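Local coordinates for alpha-1,4-endofucoidanase (Mariniflexile fucanivorans, PDB 6DLH), which cleaves internal alpha-1,4 linkages of fucoidan by a retaining mechanism, as a GH107 glycoside hydrolase whose catalytic domain is followed here by immunoglobulin-like domains, at residues G36-W41 with A257-N262; Q183-S188 with A205-K210; F318-N323 with T368-V373. One frame throughout, in Å; residues are numbered along the deposited sequence.

Contact 1. Residues G36-W41 with A257-N262; sequences GLRAEW and ACHAGN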
# COMPACT_ATOMS: atom_id res chain seq x y z
N GLY A 36 18.67 17.93 -9.02
CA GLY A 36 19.33 16.78 -9.62
C GLY A 36 20.38 16.19 -8.68
O GLY A 36 20.40 14.97 -8.48
N LEU A 37 21.23 17.05 -8.11
CA LEU A 37 22.28 16.61 -7.20
C LEU A 37 21.68 15.79 -6.06
O LEU A 37 22.31 14.85 -5.57
CB LEU A 37 23.03 17.84 -6.65
CG LEU A 37 24.29 18.26 -7.41
CD1 LEU A 37 24.80 19.60 -6.89
CD2 LEU A 37 25.38 17.20 -7.30
N ARG A 38 20.46 16.15 -5.65
CA ARG A 38 19.85 15.48 -4.52
C ARG A 38 19.30 14.11 -4.91
O ARG A 38 18.75 13.41 -4.06
CB ARG A 38 18.83 16.40 -3.83
CG ARG A 38 17.65 16.82 -4.68
CD ARG A 38 16.73 17.64 -3.80
NE ARG A 38 15.88 18.51 -4.60
CZ ARG A 38 16.16 19.76 -4.94
NH1 ARG A 38 15.42 20.39 -5.83
NH2 ARG A 38 17.19 20.38 -4.38
N ALA A 39 19.47 13.73 -6.19
CA ALA A 39 19.10 12.41 -6.68
C ALA A 39 20.35 11.66 -7.13
O ALA A 39 20.28 10.74 -7.95
CB ALA A 39 18.10 12.55 -7.80
N GLU A 40 21.51 12.03 -6.58
CA GLU A 40 22.77 11.44 -7.02
C GLU A 40 22.80 9.95 -6.67
O GLU A 40 23.48 9.16 -7.32
CB GLU A 40 23.96 12.22 -6.45
CG GLU A 40 25.28 11.47 -6.47
CD GLU A 40 25.84 11.13 -7.85
OE1 GLU A 40 25.47 11.82 -8.84
OE2 GLU A 40 26.65 10.17 -7.93
N TRP A 41 22.04 9.57 -5.63
CA TRP A 41 22.00 8.19 -5.17
C TRP A 41 21.24 7.33 -6.18
O TRP A 41 21.39 6.11 -6.18
CB TRP A 41 21.33 8.12 -3.79
CG TRP A 41 19.93 8.64 -3.79
CD1 TRP A 41 19.53 9.90 -3.46
CD2 TRP A 41 18.73 7.91 -4.12
NE1 TRP A 41 18.17 10.01 -3.57
CE2 TRP A 41 17.65 8.81 -3.97
CE3 TRP A 41 18.46 6.60 -4.54
CZ2 TRP A 41 16.33 8.44 -4.23
CZ3 TRP A 41 17.15 6.23 -4.79
CH2 TRP A 41 16.10 7.14 -4.63
N ALA A 257 6.16 21.68 -1.74
CA ALA A 257 5.38 20.96 -0.75
C ALA A 257 6.13 19.71 -0.28
O ALA A 257 6.02 19.34 0.89
CB ALA A 257 4.03 20.61 -1.32
N CYS A 258 6.89 19.08 -1.19
CA CYS A 258 7.67 17.90 -0.90
C CYS A 258 8.95 18.31 -0.16
O CYS A 258 9.40 17.61 0.75
CB CYS A 258 8.04 17.13 -2.17
SG CYS A 258 6.62 16.44 -3.06
N HIS A 259 9.54 19.43 -0.58
CA HIS A 259 10.83 19.85 -0.05
C HIS A 259 10.67 20.47 1.34
O HIS A 259 11.65 20.56 2.08
CB HIS A 259 11.57 20.76 -1.04
CG HIS A 259 12.12 20.03 -2.22
ND1 HIS A 259 11.81 20.38 -3.52
CD2 HIS A 259 12.97 18.98 -2.30
CE1 HIS A 259 12.44 19.59 -4.35
NE2 HIS A 259 13.16 18.72 -3.63
N ALA A 260 9.44 20.86 1.69
CA ALA A 260 9.14 21.35 3.03
C ALA A 260 9.38 20.25 4.06
O ALA A 260 9.86 20.53 5.16
CB ALA A 260 7.72 21.88 3.08
N GLY A 261 9.07 19.00 3.68
CA GLY A 261 9.24 17.84 4.55
C GLY A 261 10.64 17.23 4.46
O GLY A 261 11.26 16.93 5.49
N ASN A 262 11.12 17.04 3.23
CA ASN A 262 12.47 16.54 2.99
C ASN A 262 13.12 17.38 1.90
O ASN A 262 12.73 17.30 0.74
CB ASN A 262 12.48 15.05 2.61
CG ASN A 262 13.88 14.49 2.45
OD1 ASN A 262 14.88 15.14 2.77
ND2 ASN A 262 13.96 13.26 1.97

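Contact 2. Residues Q183-S188 with A205-K210; sequences QAFINS and AEFILK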
# COMPACT_ATOMS: atom_id res chain seq x y z
N GLN A 183 -9.05 29.85 1.55
CA GLN A 183 -9.38 30.91 0.60
C GLN A 183 -8.36 32.02 0.80
O GLN A 183 -7.89 32.64 -0.15
CB GLN A 183 -10.81 31.39 0.77
CG GLN A 183 -11.53 31.59 -0.56
CD GLN A 183 -12.32 30.37 -0.97
OE1 GLN A 183 -13.05 29.78 -0.18
NE2 GLN A 183 -12.19 30.00 -2.23
N ALA A 184 -8.00 32.23 2.07
CA ALA A 184 -6.82 33.00 2.43
C ALA A 184 -5.61 32.44 1.69
O ALA A 184 -4.63 33.16 1.50
CB ALA A 184 -6.63 32.96 3.93
N PHE A 185 -5.69 31.17 1.26
CA PHE A 185 -4.62 30.59 0.46
C PHE A 185 -4.88 30.79 -1.04
O PHE A 185 -4.02 31.31 -1.74
CB PHE A 185 -4.32 29.13 0.80
CG PHE A 185 -3.15 28.60 0.01
CD1 PHE A 185 -1.85 28.98 0.33
CD2 PHE A 185 -3.35 27.79 -1.10
CE1 PHE A 185 -0.78 28.52 -0.42
CE2 PHE A 185 -2.27 27.34 -1.85
CZ PHE A 185 -0.99 27.70 -1.51
N ILE A 186 -6.07 30.38 -1.51
CA ILE A 186 -6.42 30.53 -2.92
C ILE A 186 -6.19 31.97 -3.36
O ILE A 186 -5.83 32.21 -4.51
CB ILE A 186 -7.85 30.04 -3.22
CG1 ILE A 186 -8.02 28.54 -2.96
CG2 ILE A 186 -8.27 30.41 -4.64
CD1 ILE A 186 -9.27 27.94 -3.57
N ASN A 187 -6.40 32.93 -2.45
CA ASN A 187 -6.33 34.35 -2.77
C ASN A 187 -4.98 34.94 -2.35
O ASN A 187 -4.69 36.09 -2.67
CB ASN A 187 -7.50 35.15 -2.19
CG ASN A 187 -8.85 34.77 -2.75
OD1 ASN A 187 -9.82 34.62 -2.00
ND2 ASN A 187 -8.94 34.61 -4.06
N SER A 188 -4.16 34.14 -1.66
CA SER A 188 -2.90 34.62 -1.11
C SER A 188 -1.92 35.02 -2.21
O SER A 188 -0.97 35.75 -1.94
CB SER A 188 -2.28 33.63 -0.14
OG SER A 188 -1.97 32.39 -0.77
N ALA A 205 -1.52 20.80 -3.16
CA ALA A 205 -0.11 20.96 -2.84
C ALA A 205 0.07 21.50 -1.43
O ALA A 205 0.95 21.04 -0.70
CB ALA A 205 0.56 21.83 -3.88
N GLU A 206 -0.76 22.48 -1.04
CA GLU A 206 -0.54 23.23 0.19
C GLU A 206 -1.12 22.50 1.40
O GLU A 206 -0.47 22.43 2.43
CB GLU A 206 -1.06 24.67 0.06
CG GLU A 206 -0.89 25.51 1.32
CD GLU A 206 0.52 25.97 1.66
OE1 GLU A 206 1.34 26.11 0.72
OE2 GLU A 206 0.80 26.20 2.85
N PHE A 207 -2.33 21.94 1.26
CA PHE A 207 -3.06 21.43 2.41
C PHE A 207 -2.97 19.91 2.53
O PHE A 207 -2.92 19.38 3.64
CB PHE A 207 -4.50 21.97 2.44
CG PHE A 207 -4.58 23.43 2.81
CD1 PHE A 207 -5.23 24.33 1.99
CD2 PHE A 207 -3.97 23.90 3.96
CE1 PHE A 207 -5.29 25.68 2.33
CE2 PHE A 207 -4.03 25.24 4.30
CZ PHE A 207 -4.69 26.13 3.48
N ILE A 208 -2.96 19.21 1.39
CA ILE A 208 -2.88 17.76 1.40
C ILE A 208 -1.43 17.31 1.28
O ILE A 208 -0.92 16.66 2.19
CB ILE A 208 -3.80 17.12 0.33
CG1 ILE A 208 -5.22 17.69 0.37
CG2 ILE A 208 -3.79 15.60 0.45
CD1 ILE A 208 -6.00 17.35 1.63
N LEU A 209 -0.76 17.69 0.18
CA LEU A 209 0.54 17.14 -0.16
C LEU A 209 1.60 17.53 0.87
O LEU A 209 2.45 16.71 1.22
CB LEU A 209 0.94 17.57 -1.58
CG LEU A 209 2.29 17.07 -2.08
CD1 LEU A 209 2.35 15.55 -2.13
CD2 LEU A 209 2.61 17.65 -3.45
N LYS A 210 1.56 18.79 1.34
CA LYS A 210 2.62 19.29 2.20
C LYS A 210 2.56 18.64 3.58
O LYS A 210 3.59 18.48 4.23
CB LYS A 210 2.61 20.82 2.31
CG LYS A 210 3.76 21.42 3.11
CD LYS A 210 4.02 22.89 2.87
CE LYS A 210 3.41 23.80 3.91
NZ LYS A 210 4.12 25.10 3.98

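Contact 3. Residues F318-N323 with T368-V373; sequences FMQTNN and TSTGIV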
# COMPACT_ATOMS: atom_id res chain seq x y z
N PHE A 318 20.81 4.97 -23.95
CA PHE A 318 20.97 6.41 -23.75
C PHE A 318 21.46 6.72 -22.33
O PHE A 318 22.25 7.64 -22.13
CB PHE A 318 19.66 7.16 -24.02
CG PHE A 318 19.78 8.67 -24.00
CD1 PHE A 318 20.10 9.37 -25.16
CD2 PHE A 318 19.57 9.38 -22.84
CE1 PHE A 318 20.22 10.75 -25.15
CE2 PHE A 318 19.69 10.77 -22.82
CZ PHE A 318 20.01 11.45 -23.97
N MET A 319 20.94 5.98 -21.34
CA MET A 319 21.29 6.17 -19.95
C MET A 319 22.75 5.79 -19.73
O MET A 319 23.48 6.48 -19.02
CB MET A 319 20.39 5.34 -19.03
CG MET A 319 18.99 5.91 -18.89
SD MET A 319 17.82 4.81 -18.04
CE MET A 319 18.56 4.70 -16.41
N GLN A 320 23.19 4.72 -20.40
CA GLN A 320 24.57 4.28 -20.34
C GLN A 320 25.50 5.30 -21.00
O GLN A 320 26.51 5.69 -20.41
CB GLN A 320 24.69 2.90 -20.98
CG GLN A 320 26.12 2.38 -21.07
CD GLN A 320 26.10 1.04 -21.75
OE1 GLN A 320 26.28 0.00 -21.11
NE2 GLN A 320 25.84 1.05 -23.06
N THR A 321 25.16 5.74 -22.22
CA THR A 321 26.04 6.61 -23.00
C THR A 321 26.29 7.91 -22.23
O THR A 321 27.37 8.48 -22.30
CB THR A 321 25.47 6.91 -24.39
OG1 THR A 321 25.25 5.64 -25.00
CG2 THR A 321 26.41 7.73 -25.26
N ASN A 322 25.27 8.34 -21.48
CA ASN A 322 25.28 9.65 -20.85
C ASN A 322 25.63 9.56 -19.36
O ASN A 322 25.45 10.52 -18.63
CB ASN A 322 23.94 10.35 -21.08
CG ASN A 322 23.85 10.92 -22.47
OD1 ASN A 322 24.46 11.95 -22.75
ND2 ASN A 322 23.12 10.26 -23.36
N ASN A 323 26.11 8.38 -18.93
CA ASN A 323 26.60 8.17 -17.57
C ASN A 323 25.55 8.55 -16.52
O ASN A 323 25.91 8.97 -15.43
CB ASN A 323 27.91 8.91 -17.30
CG ASN A 323 28.99 8.61 -18.32
OD1 ASN A 323 29.34 7.46 -18.55
ND2 ASN A 323 29.52 9.65 -18.94
N THR A 368 18.81 -4.10 -17.42
CA THR A 368 19.06 -3.53 -16.11
C THR A 368 20.51 -3.06 -16.02
O THR A 368 20.77 -1.91 -15.65
CB THR A 368 18.64 -4.49 -14.98
OG1 THR A 368 17.25 -4.77 -15.13
CG2 THR A 368 18.87 -3.91 -13.60
N SER A 369 21.45 -3.95 -16.37
CA SER A 369 22.86 -3.66 -16.19
C SER A 369 23.32 -2.59 -17.18
O SER A 369 24.14 -1.74 -16.82
CB SER A 369 23.70 -4.91 -16.27
OG SER A 369 23.43 -5.63 -17.47
N THR A 370 22.79 -2.63 -18.41
CA THR A 370 23.10 -1.60 -19.38
C THR A 370 22.64 -0.25 -18.83
O THR A 370 23.35 0.74 -18.93
CB THR A 370 22.48 -1.89 -20.76
OG1 THR A 370 23.15 -3.01 -21.35
CG2 THR A 370 22.59 -0.71 -21.71
N GLY A 371 21.45 -0.23 -18.24
CA GLY A 371 20.84 1.01 -17.79
C GLY A 371 21.51 1.64 -16.57
O GLY A 371 21.56 2.86 -16.47
N ILE A 372 22.00 0.82 -15.62
CA ILE A 372 22.36 1.34 -14.31
C ILE A 372 23.86 1.22 -14.00
O ILE A 372 24.39 2.03 -13.24
CB ILE A 372 21.48 0.78 -13.16
CG1 ILE A 372 21.81 -0.67 -12.79
CG2 ILE A 372 20.00 0.97 -13.45
CD1 ILE A 372 21.07 -1.18 -11.55
N VAL A 373 24.56 0.22 -14.56
CA VAL A 373 25.97 0.07 -14.20
C VAL A 373 26.76 1.23 -14.80
O VAL A 373 26.96 1.29 -16.01
CB VAL A 373 26.55 -1.30 -14.59
CG1 VAL A 373 28.02 -1.41 -14.23
CG2 VAL A 373 25.76 -2.44 -13.95
O HOH W 1 25.82 -2.60 -22.65
O HOH W 2 26.44 -0.25 -18.40

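Contact 1. Residues G36-W41 with A257-N262
Arg38 and His259 alone make this surface contact, and each gives up a similar area of surface to the other. It joins the loop ahead of strand 46-49 to the C-terminal end of helix 249-259, beside edge strand 266-269 of the parallel sheet, which Ala39 and His259 touch; the alternating strands and helices of this catalytic domain are consistent with a barrel-like (beta/alpha) fold. The two side chains approach from opposite directions. Arg38 CG lies between its backbone N and carbonyl carbon (chi1 62°), and the chain then runs extended to NE, which carries the guanidinium across to the ring. The imidazole stands nearly upright against it, with the planes 75° apart and His259 CD2 over one guanidinium face. Both polar ends have further partners: Asp289 forms a salt bridge with Arg38 NE, Asp32 pairs with NH1, and His259 NE2 makes a weak hydrogen bond to Ala265 O. A methionine in place of Arg38 would probably leave Asp289 and Asp32 without this positive partner and the His259 ring without its flat neighbour. The approach is nearest where Arg38 NE lies 2.9 Å from His259 NE2, and Arg38 NH1 comes within 3.4 Å of His259 CE1.

Contact 2. Residues Q183-S188 with A205-K210
Glu206 lays its aliphatic stem over one face of the Phe185 ring. The CH-pi geometry is clear: Glu206 CG is 3.6 Å from the Phe185 ring centroid and 15° off the ring normal. Glu206 CB reaches Phe185 CZ at 3.4 Å, and Glu206 OE1 comes equally near Phe185 CE1, so the stem and the start of the carboxylate follow the ring's outer half. A bend at chi2 of Glu206 (74°) turns the carboxylate back along this ring. The same CG also lies over the centre of the Phe207 ring, 4.2 Å above its plane, so one methylene faces two aromatic rings. Those rings meet obliquely, with planes 69° apart and centroids separated by 5.8 Å; Phe207 CE1 touches Phe185 CB at 3.9 Å.

In the next shell, Ser188 N and OG both donate to Phe185 O, the hydroxyl bond modelled rather short, which helps hold the turn that carries Phe185. Glu206 OE2 makes a long salt bridge, 3.7 Å, to Lys210 NZ one turn on. His192 and Phe202 add further aromatic neighbours to Phe185. Far from the annotated sites, the contact packs the irregular turn that follows helix 181-184 onto helix 198-216, which in turn meets helix 100-104 through Phe207 and Ile208 and helix 249-259 through Ala205 and Leu209.

Contact 3. Residues F318-N323 with T368-V373
Two waters donate to Gln320 OE1 and tie it to the facing helix, water 1 at 3.1 Å and water 2 at 2.7 Å. Water 1 also donates to Thr370 OG1, 3.0 Å away, an oxygen that is hydrogen-bonded to Glu366 within its own helix. Water 2 reaches Val373 O, but it has more acceptors around it than protons to give, so its bonds cannot all hold at once. The amide oxygen is thus bridged to the second segment through solvent, with no direct hydrogen bond across.

Beneath the waters the helices touch through carbon and carbonyl oxygen. Gln320 CB packs against Thr370 O at 3.3 Å, and Gln320 OE1 lies 3.8 Å from Thr370 CG2. Because CG of Gln320 is anti to the backbone N (chi1 175°) and the chain stays extended beyond it, the side chain passes Thr370 at a slant and ends beside its methyl. Deeper in, Met319 bends at chi3 (63°) and sets its CE 3.5 Å from Gly371 O. The backbones come close here, 5.6 Å between Gln320 CA and Gly371 CA. Phe281 and Ala340 touch Met319 from the surrounding loops.

Helix 307-321 stops here in a Schellman motif: Asn323, the C-prime residue, has positive phi, its N bonds to Gln320 O, and Gly324 N bonds back to Met319 O. Asn322 ND2 returns to Phe318 O at 3.0 Å, nearly straight (159°), and lies over the Phe318 ring. Helix 361-372 connects the neighbouring parallel strands 341-342 and 377-379 and packs on helix 399-415 and strand 46-49. Such a beta-alpha-beta crossover, with the preceding helix alongside, is consistent with the layout of a (beta/alpha) barrel catalytic domain.

Contact 2 is nested within the chain loop that contact 1 closes, and the two meet directly: Ala257 CB lies 3.2 Å from Ala205 O, so helices 249-259 and 198-216 pack side by side, with centres of the contacts 21 Å apart. Contact 3 follows later in the chain. Its centre is 22 Å from that of contact 1, with nearest atoms about 7 Å apart; contacts 2 and 3 are remote, about 40 Å between centres. Neither contact 1 nor contact 3 supplies a calcium ligand: the Arg38 side chain is about 11 Å from that of Asn335, and the Met319 side chain about 10 Å from that of Phe327, both ligands of one ion, and about 11 Å from that of Asp79 at another.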